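Local coordinates for RNA-binding protein RMD9, mitochondrial (Saccharomyces cerevisiae S288C, PDB 7A9X) that binds a twelve-nucleotide element in the 3'-UTRs of mitochondrial mRNAs and takes part in their processing or stability, at residues Lys349-Gly352 with Gly358-Ser361; Ser362-Phe367 with Lys398-Phe403; Lys546-Tyr551 with Arg563-Cys568. All coordinates share one frame; numbering follows the deposited sequence.

Contact 1 (Lys349-Gly352 with Gly358-Ser361); sequences KFYG and GILS. With nucleotides of chain B.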
loop_
_atom_site.group_PDB
_atom_site.type_symbol
_atom_site.label_atom_id
_atom_site.label_comp_id
_atom_site.label_asym_id
_atom_site.label_seq_id
_atom_site.Cartn_x
_atom_site.Cartn_y
_atom_site.Cartn_z
ATOM N N LYS A 349 -4.092 5.341 19.966
ATOM C CA LYS A 349 -3.477 5.086 21.264
ATOM C C LYS A 349 -2.715 3.766 21.275
ATOM O O LYS A 349 -1.666 3.666 21.921
ATOM C CB LYS A 349 -4.536 5.096 22.367
ATOM C CG LYS A 349 -4.967 6.488 22.790
ATOM C CD LYS A 349 -5.918 6.444 23.975
ATOM C CE LYS A 349 -6.233 7.847 24.474
ATOM N NZ LYS A 349 -7.169 7.833 25.631
ATOM N N PHE A 350 -3.221 2.751 20.571
ATOM C CA PHE A 350 -2.511 1.479 20.495
ATOM C C PHE A 350 -1.176 1.637 19.780
ATOM O O PHE A 350 -0.152 1.122 20.242
ATOM C CB PHE A 350 -3.375 0.434 19.788
ATOM C CG PHE A 350 -2.773 -0.944 19.771
ATOM C CD1 PHE A 350 -3.031 -1.837 20.800
ATOM C CD2 PHE A 350 -1.953 -1.348 18.726
ATOM C CE1 PHE A 350 -2.483 -3.109 20.789
ATOM C CE2 PHE A 350 -1.398 -2.616 18.708
ATOM C CZ PHE A 350 -1.663 -3.499 19.740
ATOM N N TYR A 351 -1.167 2.345 18.650
ATOM C CA TYR A 351 0.067 2.511 17.890
ATOM C C TYR A 351 1.073 3.362 18.657
ATOM O O TYR A 351 2.209 2.935 18.896
ATOM C CB TYR A 351 -0.238 3.129 16.525
ATOM C CG TYR A 351 -0.984 2.212 15.578
ATOM C CD1 TYR A 351 -0.698 0.855 15.520
ATOM C CD2 TYR A 351 -1.976 2.709 14.745
ATOM C CE1 TYR A 351 -1.378 0.019 14.654
ATOM C CE2 TYR A 351 -2.663 1.882 13.877
ATOM C CZ TYR A 351 -2.360 0.539 13.836
ATOM O OH TYR A 351 -3.043 -0.284 12.971
ATOM N N GLY A 352 0.671 4.567 19.054
ATOM C CA GLY A 352 1.586 5.451 19.760
ATOM C C GLY A 352 2.804 5.760 18.914
ATOM O O GLY A 352 2.695 6.190 17.760
ATOM N N GLY A 358 4.591 5.658 8.396
ATOM C CA GLY A 358 3.787 5.256 7.256
ATOM C C GLY A 358 2.540 4.484 7.634
ATOM O O GLY A 358 1.574 4.471 6.866
ATOM N N ILE A 359 2.541 3.843 8.803
ATOM C CA ILE A 359 1.370 3.103 9.262
ATOM C C ILE A 359 0.280 4.059 9.727
ATOM O O ILE A 359 -0.886 3.933 9.335
ATOM C CB ILE A 359 1.773 2.115 10.374
ATOM C CG1 ILE A 359 2.683 1.026 9.800
ATOM C CG2 ILE A 359 0.536 1.530 11.045
ATOM C CD1 ILE A 359 3.209 0.054 10.829
ATOM N N LEU A 360 0.641 5.032 10.568
ATOM C CA LEU A 360 -0.327 6.031 11.007
ATOM C C LEU A 360 -0.802 6.895 9.847
ATOM O O LEU A 360 -1.948 7.362 9.850
ATOM C CB LEU A 360 0.281 6.898 12.107
ATOM C CG LEU A 360 0.240 6.292 13.512
ATOM C CD1 LEU A 360 1.192 7.015 14.440
ATOM C CD2 LEU A 360 -1.179 6.350 14.058
ATOM N N SER A 361 0.060 7.115 8.852
ATOM C CA SER A 361 -0.352 7.840 7.656
ATOM C C SER A 361 -1.483 7.117 6.936
ATOM O O SER A 361 -2.455 7.746 6.502
ATOM C CB SER A 361 0.846 8.025 6.726
ATOM O OG SER A 361 0.464 8.621 5.498
ATOM P P A B 9 0.355 2.752 -0.506
ATOM O OP1 A B 9 0.375 3.396 -1.843
ATOM O OP2 A B 9 1.520 2.930 0.394
ATOM O "O5'" A B 9 -0.945 3.250 0.280
ATOM C "C5'" A B 9 -1.034 3.164 1.699
ATOM C "C4'" A B 9 -1.067 4.512 2.377
ATOM O "O4'" A B 9 -0.096 4.526 3.453
ATOM C "C3'" A B 9 -0.710 5.720 1.520
ATOM O "O3'" A B 9 -1.835 6.209 0.802
ATOM C "C2'" A B 9 -0.164 6.718 2.537
ATOM O "O2'" A B 9 -1.223 7.397 3.193
ATOM C "C1'" A B 9 0.512 5.794 3.551
ATOM N N9 A B 9 1.960 5.629 3.314
ATOM C C8 A B 9 2.575 4.559 2.714
ATOM N N7 A B 9 3.880 4.658 2.647
ATOM C C5 A B 9 4.147 5.876 3.255
ATOM C C6 A B 9 5.351 6.561 3.504
ATOM N N6 A B 9 6.553 6.098 3.156
ATOM N N1 A B 9 5.278 7.755 4.131
ATOM C C2 A B 9 4.070 8.218 4.479
ATOM N N3 A B 9 2.870 7.667 4.299
ATOM C C4 A B 9 2.976 6.484 3.675
ATOM P P A B 7 1.991 -6.225 4.588
ATOM O OP1 A B 7 0.935 -7.104 4.026
ATOM O OP2 A B 7 3.156 -5.853 3.742
ATOM O "O5'" A B 7 1.318 -4.878 5.100
ATOM C "C5'" A B 7 -0.094 -4.741 5.227
ATOM C "C4'" A B 7 -0.464 -3.410 5.840
ATOM O "O4'" A B 7 -0.293 -3.484 7.281
ATOM C "C3'" A B 7 0.389 -2.230 5.380
ATOM O "O3'" A B 7 -0.386 -1.034 5.445
ATOM C "C2'" A B 7 1.471 -2.178 6.450
ATOM O "O2'" A B 7 2.130 -0.935 6.568
ATOM C "C1'" A B 7 0.670 -2.530 7.699
ATOM N N9 A B 7 1.468 -3.129 8.770
ATOM C C8 A B 7 2.496 -4.028 8.638
ATOM N N7 A B 7 3.026 -4.388 9.781
ATOM C C5 A B 7 2.298 -3.676 10.727
ATOM C C6 A B 7 2.369 -3.618 12.130
ATOM N N6 A B 7 3.244 -4.312 12.860
ATOM N N1 A B 7 1.495 -2.810 12.768
ATOM C C2 A B 7 0.614 -2.113 12.039
ATOM N N3 A B 7 0.451 -2.084 10.720
ATOM C C4 A B 7 1.334 -2.896 10.116
#

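Contact 2 (Ser362-Phe367 with Lys398-Phe403); sequences SLNNTF and KIDEPF. With nucleotides of chain B.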
loop_
_atom_site.group_PDB
_atom_site.type_symbol
_atom_site.label_atom_id
_atom_site.label_comp_id
_atom_site.label_asym_id
_atom_site.label_seq_id
_atom_site.Cartn_x
_atom_site.Cartn_y
_atom_site.Cartn_z
ATOM N N SER A 362 -1.373 5.794 6.799
ATOM C CA SER A 362 -2.434 5.028 6.153
ATOM C C SER A 362 -3.716 5.061 6.975
ATOM O O SER A 362 -4.816 5.146 6.415
ATOM C CB SER A 362 -1.976 3.588 5.927
ATOM O OG SER A 362 -2.946 2.849 5.205
ATOM N N LEU A 363 -3.595 4.998 8.306
ATOM C CA LEU A 363 -4.772 5.077 9.167
ATOM C C LEU A 363 -5.436 6.443 9.060
ATOM O O LEU A 363 -6.657 6.541 8.891
ATOM C CB LEU A 363 -4.388 4.785 10.621
ATOM C CG LEU A 363 -5.521 4.919 11.646
ATOM C CD1 LEU A 363 -6.516 3.778 11.495
ATOM C CD2 LEU A 363 -4.992 4.990 13.073
ATOM N N ASN A 364 -4.642 7.512 9.154
ATOM C CA ASN A 364 -5.198 8.858 9.078
ATOM C C ASN A 364 -5.802 9.141 7.708
ATOM O O ASN A 364 -6.747 9.932 7.601
ATOM C CB ASN A 364 -4.119 9.884 9.421
ATOM C CG ASN A 364 -3.666 9.786 10.865
ATOM O OD1 ASN A 364 -4.456 9.466 11.754
ATOM N ND2 ASN A 364 -2.389 10.062 11.107
ATOM N N ASN A 365 -5.281 8.502 6.658
ATOM C CA ASN A 365 -5.878 8.643 5.333
ATOM C C ASN A 365 -7.320 8.154 5.333
ATOM O O ASN A 365 -8.226 8.850 4.860
ATOM C CB ASN A 365 -5.049 7.878 4.301
ATOM C CG ASN A 365 -5.597 8.016 2.894
ATOM O OD1 ASN A 365 -6.116 9.068 2.517
ATOM N ND2 ASN A 365 -5.489 6.951 2.110
ATOM N N THR A 366 -7.550 6.951 5.865
ATOM C CA THR A 366 -8.904 6.416 5.947
ATOM C C THR A 366 -9.790 7.286 6.830
ATOM O O THR A 366 -10.948 7.551 6.489
ATOM C CB THR A 366 -8.864 4.981 6.477
ATOM O OG1 THR A 366 -8.019 4.186 5.636
ATOM C CG2 THR A 366 -10.261 4.374 6.499
ATOM N N PHE A 367 -9.253 7.756 7.959
ATOM C CA PHE A 367 -10.058 8.490 8.930
ATOM C C PHE A 367 -10.475 9.857 8.395
ATOM O O PHE A 367 -11.648 10.236 8.481
ATOM C CB PHE A 367 -9.284 8.637 10.240
ATOM C CG PHE A 367 -9.936 9.550 11.233
ATOM C CD1 PHE A 367 -11.143 9.204 11.825
ATOM C CD2 PHE A 367 -9.341 10.753 11.581
ATOM C CE1 PHE A 367 -11.750 10.042 12.743
ATOM C CE2 PHE A 367 -9.940 11.597 12.499
ATOM C CZ PHE A 367 -11.147 11.241 13.080
ATOM N N LYS A 398 3.931 13.012 19.385
ATOM C CA LYS A 398 4.283 14.171 18.579
ATOM C C LYS A 398 3.667 14.029 17.195
ATOM O O LYS A 398 3.666 12.944 16.609
ATOM C CB LYS A 398 5.802 14.315 18.472
ATOM C CG LYS A 398 6.478 14.811 19.741
ATOM C CD LYS A 398 7.973 15.006 19.533
ATOM C CE LYS A 398 8.643 15.529 20.794
ATOM N NZ LYS A 398 10.099 15.773 20.595
ATOM N N ILE A 399 3.126 15.131 16.677
ATOM C CA ILE A 399 2.409 15.074 15.411
ATOM C C ILE A 399 3.395 14.853 14.274
ATOM O O ILE A 399 4.446 15.504 14.200
ATOM C CB ILE A 399 1.580 16.348 15.198
ATOM C CG1 ILE A 399 0.550 16.502 16.319
ATOM C CG2 ILE A 399 0.877 16.304 13.851
ATOM C CD1 ILE A 399 -0.370 17.688 16.145
ATOM N N ASP A 400 3.072 13.911 13.399
ATOM C CA ASP A 400 3.832 13.672 12.184
ATOM C C ASP A 400 3.252 14.493 11.039
ATOM O O ASP A 400 2.100 14.934 11.078
ATOM C CB ASP A 400 3.812 12.187 11.830
ATOM C CG ASP A 400 2.439 11.569 12.016
ATOM O OD1 ASP A 400 1.979 11.478 13.174
ATOM O OD2 ASP A 400 1.808 11.201 11.006
ATOM N N GLU A 401 4.063 14.693 10.008
ATOM C CA GLU A 401 3.632 15.521 8.890
ATOM C C GLU A 401 2.469 14.917 8.104
ATOM O O GLU A 401 1.562 15.661 7.709
ATOM C CB GLU A 401 4.798 15.808 7.944
ATOM C CG GLU A 401 4.590 17.070 7.132
ATOM C CD GLU A 401 5.382 17.081 5.846
ATOM O OE1 GLU A 401 5.447 16.026 5.177
ATOM O OE2 GLU A 401 5.938 18.148 5.510
ATOM N N PRO A 402 2.449 13.604 7.827
ATOM C CA PRO A 402 1.301 13.053 7.087
ATOM C C PRO A 402 -0.037 13.289 7.769
ATOM O O PRO A 402 -1.057 13.390 7.079
ATOM C CB PRO A 402 1.634 11.559 6.991
ATOM C CG PRO A 402 3.112 11.519 7.005
ATOM C CD PRO A 402 3.513 12.591 7.979
ATOM N N PHE A 403 -0.059 13.389 9.101
ATOM C CA PHE A 403 -1.299 13.693 9.809
ATOM C C PHE A 403 -1.932 14.977 9.282
ATOM O O PHE A 403 -3.123 15.005 8.953
ATOM C CB PHE A 403 -1.031 13.798 11.311
ATOM C CG PHE A 403 -2.227 14.233 12.117
ATOM C CD1 PHE A 403 -3.223 13.328 12.451
ATOM C CD2 PHE A 403 -2.350 15.547 12.550
ATOM C CE1 PHE A 403 -4.321 13.722 13.194
ATOM C CE2 PHE A 403 -3.445 15.948 13.294
ATOM C CZ PHE A 403 -4.432 15.036 13.617
ATOM P P A B 9 0.355 2.752 -0.506
ATOM O OP1 A B 9 0.375 3.396 -1.843
ATOM O OP2 A B 9 1.520 2.930 0.394
ATOM O "O5'" A B 9 -0.945 3.250 0.280
ATOM C "C5'" A B 9 -1.034 3.164 1.699
ATOM C "C4'" A B 9 -1.067 4.512 2.377
ATOM O "O4'" A B 9 -0.096 4.526 3.453
ATOM C "C3'" A B 9 -0.710 5.720 1.520
ATOM O "O3'" A B 9 -1.835 6.209 0.802
ATOM C "C2'" A B 9 -0.164 6.718 2.537
ATOM O "O2'" A B 9 -1.223 7.397 3.193
ATOM C "C1'" A B 9 0.512 5.794 3.551
ATOM N N9 A B 9 1.960 5.629 3.314
ATOM C C8 A B 9 2.575 4.559 2.714
ATOM N N7 A B 9 3.880 4.658 2.647
ATOM C C5 A B 9 4.147 5.876 3.255
ATOM C C6 A B 9 5.351 6.561 3.504
ATOM N N6 A B 9 6.553 6.098 3.156
ATOM N N1 A B 9 5.278 7.755 4.131
ATOM C C2 A B 9 4.070 8.218 4.479
ATOM N N3 A B 9 2.870 7.667 4.299
ATOM C C4 A B 9 2.976 6.484 3.675
ATOM P P U B 10 -1.673 7.332 -0.337
ATOM O OP1 U B 10 -2.922 7.328 -1.142
ATOM O OP2 U B 10 -0.368 7.132 -1.019
ATOM O "O5'" U B 10 -1.614 8.709 0.463
ATOM C "C5'" U B 10 -2.785 9.290 1.022
ATOM C "C4'" U B 10 -2.494 10.661 1.578
ATOM O "O4'" U B 10 -1.441 10.555 2.567
ATOM C "C3'" U B 10 -1.979 11.682 0.572
ATOM O "O3'" U B 10 -3.033 12.350 -0.102
ATOM C "C2'" U B 10 -1.124 12.619 1.421
ATOM O "O2'" U B 10 -1.923 13.620 2.032
ATOM C "C1'" U B 10 -0.594 11.679 2.506
ATOM N N1 U B 10 0.788 11.213 2.245
ATOM C C2 U B 10 1.818 11.877 2.885
ATOM O O2 U B 10 1.633 12.819 3.635
ATOM N N3 U B 10 3.075 11.395 2.613
ATOM C C4 U B 10 3.395 10.337 1.787
ATOM O O4 U B 10 4.576 10.022 1.642
ATOM C C5 U B 10 2.274 9.701 1.163
ATOM C C6 U B 10 1.041 10.149 1.411
ATOM P P C B 8 -1.186 -0.507 4.154
ATOM O OP1 C B 8 -1.278 0.972 4.259
ATOM O OP2 C B 8 -2.427 -1.309 4.000
ATOM O "O5'" C B 8 -0.236 -0.893 2.936
ATOM C "C5'" C B 8 0.896 -0.101 2.596
ATOM C "C4'" C B 8 1.090 -0.055 1.102
ATOM O "O4'" C B 8 1.541 -1.357 0.628
ATOM C "C3'" C B 8 -0.169 0.288 0.299
ATOM O "O3'" C B 8 0.145 1.179 -0.770
ATOM C "C2'" C B 8 -0.608 -1.063 -0.260
ATOM O "O2'" C B 8 -1.336 -0.993 -1.468
ATOM C "C1'" C B 8 0.725 -1.777 -0.447
ATOM N N1 C B 8 0.600 -3.242 -0.414
ATOM C C2 C B 8 1.045 -3.999 -1.503
ATOM O O2 C B 8 1.575 -3.430 -2.468
ATOM N N3 C B 8 0.898 -5.344 -1.472
ATOM C C4 C B 8 0.326 -5.933 -0.422
ATOM N N4 C B 8 0.207 -7.263 -0.437
ATOM C C5 C B 8 -0.148 -5.184 0.693
ATOM C C6 C B 8 0.001 -3.854 0.652
#

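Contact 3 (Lys546-Tyr551 with Arg563-Cys568); sequences KILKRY and RYTTGC. With nucleotides of chain B.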
loop_
_atom_site.group_PDB
_atom_site.type_symbol
_atom_site.label_atom_id
_atom_site.label_comp_id
_atom_site.label_asym_id
_atom_site.label_seq_id
_atom_site.Cartn_x
_atom_site.Cartn_y
_atom_site.Cartn_z
ATOM N N LYS A 546 4.129 30.452 -17.824
ATOM C CA LYS A 546 5.375 31.184 -17.628
ATOM C C LYS A 546 6.344 30.397 -16.755
ATOM O O LYS A 546 7.546 30.348 -17.039
ATOM C CB LYS A 546 5.084 32.551 -17.014
ATOM C CG LYS A 546 6.326 33.333 -16.630
ATOM C CD LYS A 546 5.957 34.635 -15.948
ATOM C CE LYS A 546 5.144 35.524 -16.870
ATOM N NZ LYS A 546 4.828 36.826 -16.225
ATOM N N ILE A 547 5.836 29.767 -15.694
ATOM C CA ILE A 547 6.699 28.995 -14.805
ATOM C C ILE A 547 7.190 27.731 -15.497
ATOM O O ILE A 547 8.340 27.314 -15.312
ATOM C CB ILE A 547 5.959 28.676 -13.495
ATOM C CG1 ILE A 547 5.501 29.969 -12.818
ATOM C CG2 ILE A 547 6.852 27.885 -12.563
ATOM C CD1 ILE A 547 4.662 29.747 -11.586
ATOM N N LEU A 548 6.331 27.100 -16.304
ATOM C CA LEU A 548 6.745 25.915 -17.049
ATOM C C LEU A 548 7.934 26.223 -17.948
ATOM O O LEU A 548 8.944 25.509 -17.931
ATOM C CB LEU A 548 5.581 25.376 -17.879
ATOM C CG LEU A 548 4.490 24.572 -17.177
ATOM C CD1 LEU A 548 3.525 24.025 -18.212
ATOM C CD2 LEU A 548 5.094 23.446 -16.353
ATOM N N LYS A 549 7.832 27.291 -18.743
ATOM C CA LYS A 549 8.922 27.650 -19.641
ATOM C C LYS A 549 10.139 28.152 -18.874
ATOM O O LYS A 549 11.275 27.936 -19.310
ATOM C CB LYS A 549 8.444 28.700 -20.642
ATOM C CG LYS A 549 9.263 28.767 -21.918
ATOM C CD LYS A 549 8.555 29.601 -22.971
ATOM C CE LYS A 549 9.315 29.594 -24.286
ATOM N NZ LYS A 549 10.661 30.216 -24.151
ATOM N N ARG A 550 9.928 28.811 -17.731
ATOM C CA ARG A 550 11.053 29.329 -16.960
ATOM C C ARG A 550 11.819 28.209 -16.266
ATOM O O ARG A 550 13.050 28.264 -16.168
ATOM C CB ARG A 550 10.562 30.356 -15.941
ATOM C CG ARG A 550 11.658 30.933 -15.053
ATOM C CD ARG A 550 12.744 31.614 -15.873
ATOM N NE ARG A 550 13.744 32.264 -15.029
ATOM C CZ ARG A 550 13.718 33.550 -14.691
ATOM N NH1 ARG A 550 14.670 34.056 -13.918
ATOM N NH2 ARG A 550 12.741 34.333 -15.129
ATOM N N TYR A 551 11.115 27.187 -15.779
ATOM C CA TYR A 551 11.729 26.116 -15.005
ATOM C C TYR A 551 11.906 24.825 -15.799
ATOM O O TYR A 551 12.225 23.788 -15.209
ATOM C CB TYR A 551 10.910 25.847 -13.741
ATOM C CG TYR A 551 11.105 26.888 -12.661
ATOM C CD1 TYR A 551 10.447 28.109 -12.717
ATOM C CD2 TYR A 551 11.952 26.649 -11.585
ATOM C CE1 TYR A 551 10.625 29.063 -11.732
ATOM C CE2 TYR A 551 12.137 27.595 -10.595
ATOM C CZ TYR A 551 11.473 28.800 -10.673
ATOM O OH TYR A 551 11.656 29.743 -9.688
ATOM N N ARG A 563 3.649 16.847 -21.524
ATOM C CA ARG A 563 2.690 16.284 -20.581
ATOM C C ARG A 563 1.843 17.375 -19.934
ATOM O O ARG A 563 0.622 17.235 -19.799
ATOM C CB ARG A 563 3.432 15.470 -19.518
ATOM C CG ARG A 563 2.598 15.081 -18.308
ATOM C CD ARG A 563 3.463 14.400 -17.257
ATOM N NE ARG A 563 2.719 14.137 -16.029
ATOM C CZ ARG A 563 2.196 12.957 -15.708
ATOM N NH1 ARG A 563 1.533 12.812 -14.568
ATOM N NH2 ARG A 563 2.338 11.921 -16.524
ATOM N N TYR A 564 2.478 18.475 -19.529
ATOM C CA TYR A 564 1.801 19.548 -18.816
ATOM C C TYR A 564 1.428 20.712 -19.727
ATOM O O TYR A 564 1.266 21.842 -19.254
ATOM C CB TYR A 564 2.668 20.026 -17.653
ATOM C CG TYR A 564 2.728 19.026 -16.523
ATOM C CD1 TYR A 564 1.690 18.927 -15.604
ATOM C CD2 TYR A 564 3.817 18.172 -16.383
ATOM C CE1 TYR A 564 1.738 18.010 -14.572
ATOM C CE2 TYR A 564 3.874 17.254 -15.354
ATOM C CZ TYR A 564 2.832 17.176 -14.452
ATOM O OH TYR A 564 2.880 16.262 -13.424
ATOM N N THR A 565 1.279 20.455 -21.024
ATOM C CA THR A 565 0.875 21.486 -21.974
ATOM C C THR A 565 -0.085 20.891 -22.996
ATOM O O THR A 565 -1.304 21.044 -22.873
ATOM C CB THR A 565 2.101 22.100 -22.664
ATOM O OG1 THR A 565 2.953 22.698 -21.680
ATOM C CG2 THR A 565 1.701 23.157 -23.674
ATOM N N THR A 566 0.453 20.198 -24.000
ATOM C CA THR A 566 -0.405 19.592 -25.012
ATOM C C THR A 566 -1.207 18.433 -24.434
ATOM O O THR A 566 -2.411 18.318 -24.687
ATOM C CB THR A 566 0.436 19.132 -26.201
ATOM O OG1 THR A 566 1.223 20.231 -26.679
ATOM C CG2 THR A 566 -0.457 18.626 -27.328
ATOM N N GLY A 567 -0.560 17.569 -23.648
ATOM C CA GLY A 567 -1.276 16.466 -23.031
ATOM C C GLY A 567 -2.262 16.909 -21.971
ATOM O O GLY A 567 -3.333 16.312 -21.831
ATOM N N CYS A 568 -1.921 17.954 -21.213
ATOM C CA CYS A 568 -2.849 18.470 -20.213
ATOM C C CYS A 568 -4.061 19.123 -20.866
ATOM O O CYS A 568 -5.155 19.121 -20.287
ATOM C CB CYS A 568 -2.134 19.462 -19.295
ATOM S SG CYS A 568 -3.152 20.141 -17.955
ATOM P P U B 14 -0.389 9.202 -15.482
ATOM O OP1 U B 14 0.092 7.802 -15.384
ATOM O OP2 U B 14 0.286 10.259 -14.688
ATOM O "O5'" U B 14 -0.357 9.629 -17.018
ATOM C "C5'" U B 14 -1.022 8.850 -18.009
ATOM C "C4'" U B 14 -0.989 9.508 -19.369
ATOM O "O4'" U B 14 -1.569 10.839 -19.270
ATOM C "C3'" U B 14 0.399 9.689 -19.983
ATOM O "O3'" U B 14 0.320 9.529 -21.400
ATOM C "C2'" U B 14 0.728 11.141 -19.649
ATOM O "O2'" U B 14 1.662 11.750 -20.516
ATOM C "C1'" U B 14 -0.644 11.799 -19.744
ATOM N N1 U B 14 -0.775 13.009 -18.919
ATOM C C2 U B 14 -0.849 14.229 -19.560
ATOM O O2 U B 14 -0.820 14.339 -20.772
ATOM N N3 U B 14 -0.960 15.315 -18.726
ATOM C C4 U B 14 -1.003 15.301 -17.347
ATOM O O4 U B 14 -1.104 16.364 -16.731
ATOM C C5 U B 14 -0.919 13.999 -16.760
ATOM C C6 U B 14 -0.810 12.925 -17.548
ATOM P P U B 13 -1.290 13.475 -12.100
ATOM O OP1 U B 13 -0.436 14.413 -12.871
ATOM O OP2 U B 13 -2.417 14.006 -11.290
ATOM O "O5'" U B 13 -1.887 12.397 -13.107
ATOM C "C5'" U B 13 -2.538 11.227 -12.633
ATOM C "C4'" U B 13 -3.385 10.606 -13.713
ATOM O "O4'" U B 13 -4.505 11.480 -14.011
ATOM C "C3'" U B 13 -2.689 10.408 -15.053
ATOM O "O3'" U B 13 -1.952 9.198 -15.106
ATOM C "C2'" U B 13 -3.840 10.458 -16.050
ATOM O "O2'" U B 13 -4.504 9.204 -16.111
ATOM C "C1'" U B 13 -4.778 11.471 -15.393
ATOM N N1 U B 13 -4.597 12.848 -15.911
ATOM C C2 U B 13 -4.974 13.138 -17.211
ATOM O O2 U B 13 -5.438 12.314 -17.982
ATOM N N3 U B 13 -4.775 14.445 -17.588
ATOM C C4 U B 13 -4.263 15.472 -16.820
ATOM O O4 U B 13 -4.147 16.599 -17.306
ATOM C C5 U B 13 -3.909 15.095 -15.487
ATOM C C6 U B 13 -4.088 13.831 -15.092
#

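Contact 1 (Lys349-Gly352 with Gly358-Ser361)
The Tyr351 ring carries Ile359 CG2 on one face: the methyl stands 4.3 Å from the ring centroid and only 15° off the normal, a CH-pi contact displaced toward the rim. Leu360 CD2 approaches the same ring obliquely, 3.8 Å from Tyr351 CD2, while C2 of adenosine A7 of chain B comes obliquely to CE1. At its end, Tyr351 OH is hydrogen-bonded to Leu318 O, a bond that ties down the hydroxyl end of the ring. With CG1 of Ile359 beside the backbone N (chi1 -67°) and the chain extended, CD1 lies over the adenine of A7, 3.5 Å from N3, while CG2 is wedged between the Tyr351 ring and the A7 base, touching both. Beyond the helix end, Gly352 O meets Leu360 CD1 at 3.7 Å. The contact joins helix 337-351 to helix 357-374, probably the passage from the fifth to the sixth pentatricopeptide repeat of the superhelix. The adjacent residue, Ser361, faces the RNA: its OG donates to N3 of A9 of chain B at 2.9 Å and accepts from its O2' at 3.1 Å. The chemistry thus separates: between the segments it is van der Waals and CH-pi contact, whereas the RNA-facing serine reads the N3 edge and the ribose together. Because N3 is common to both purines, this pair of bonds can register RNA but would not by itself distinguish adenine from guanine.

Contact 2 (Ser362-Phe367 with Lys398-Phe403)
Asn364 sets CG beside its backbone N (chi1 -66°) and Phe403 sets its ring anti to its own N (chi1 175°), which brings the amide to the ring edge: ND2 lies near the ring plane, 3.6 Å from CD1 of Phe403, with the amide and ring planes 77° apart. This is where helix 357-374 meets the start of helix 401-410, probably the junction of the sixth and seventh repeats in the pentatricopeptide alpha-solenoid. The amide's polar needs are met elsewhere, OD1 by Trp344 NE1 and ND2 by Tyr393 OH, so its touch on Phe403 is packing alone. Tyr393 is a shared second shell, since it also stacks on Phe403 and bonds Asp400 OD1, which forms a salt bridge with Lys397 as well. Asp400 is the N-cap of the second helix, although its bond from Phe403 N to OD2 is weak, 3.4 Å long. Both segments present other groups to the RNA of chain B. Ser362 OG donates to OP1 of C8 at 2.7 Å, and its CB packs 3.2 Å from O4' of A9. Asn365 lays its amide carbon CG against C5' of U10 at 3.6 Å. With an alanine in place of Asn365, the sugar-phosphate link between A9 and U10 would probably lose this flat neighbour and C5' would be set freer to shift. At U10 itself, Pro402 CA comes within 3.5 Å of the carbonyl oxygen O2.

Contact 3 (Lys546-Tyr551 with Arg563-Cys568)
Between Leu548 and the second segment there is a narrow van der Waals contact of one methyl. Leu548 places CG beside its backbone N (chi1 -78°) and thereby sends CD1 across, where its nearest neighbours are two oxygens, Tyr564 O at 3.3 Å and Thr565 OG1 at 3.8 Å; the apolar part is its approach to Tyr564 CB at 4.1 Å. The Leu548 and Thr565 side chains run past each other in opposite directions. The oxygens that the methyl meets have polar partners of their own, Tyr564 O with Tyr544 OH and Thr565 OG1 with Val561 O. The Tyr564 ring leads away from Leu548, and its OH is hydrogen-bonded to Ser482 OG. The segments belong to the all-helical region that follows the eighth pentatricopeptide repeat: helix 540-551 packs on the break between helices 559-563 and 566-571, where Tyr564 leaves the helical conformation. That break also serves the RNA of chain B. The Arg563 guanidinium has the U14 base over one face, C5 standing 3.4 Å above its centre. By charge, NH1 donates to OP2 of U14 at 2.8 Å (155°) and weakly to OP1 of U13, while NH2 reaches OP2 of U14 at 3.2 Å, so two donors of one group grip one phosphate oxygen. By backbone recognition, N3 of U14 donates to Arg563 O at 2.7 Å, a weak bond bent to 123°. Gly567, lacking a side chain, lets O2 of U14 come within 3.1 Å of its CA.

All three contacts are buried, none is a surface patch, and each sits beside bound RNA. Contacts 1 and 2 share helix 357-374 and touch one another, Ser361 OG meeting Pro402 CB at 3.5 Å; their centres lie 8 Å apart, and both meet the same stretch of RNA, with A9 common to the two. Contact 3 stands apart, its centre about 32 Å from that of contact 2 and 31 Å from the chain's centre, beyond the repeats. The chemistry changes accordingly: aliphatic groups on an aromatic ring in contact 1, an amide at a ring edge within a polar network in contact 2, and a single leucine methyl in contact 3, where an arginine binds phosphates.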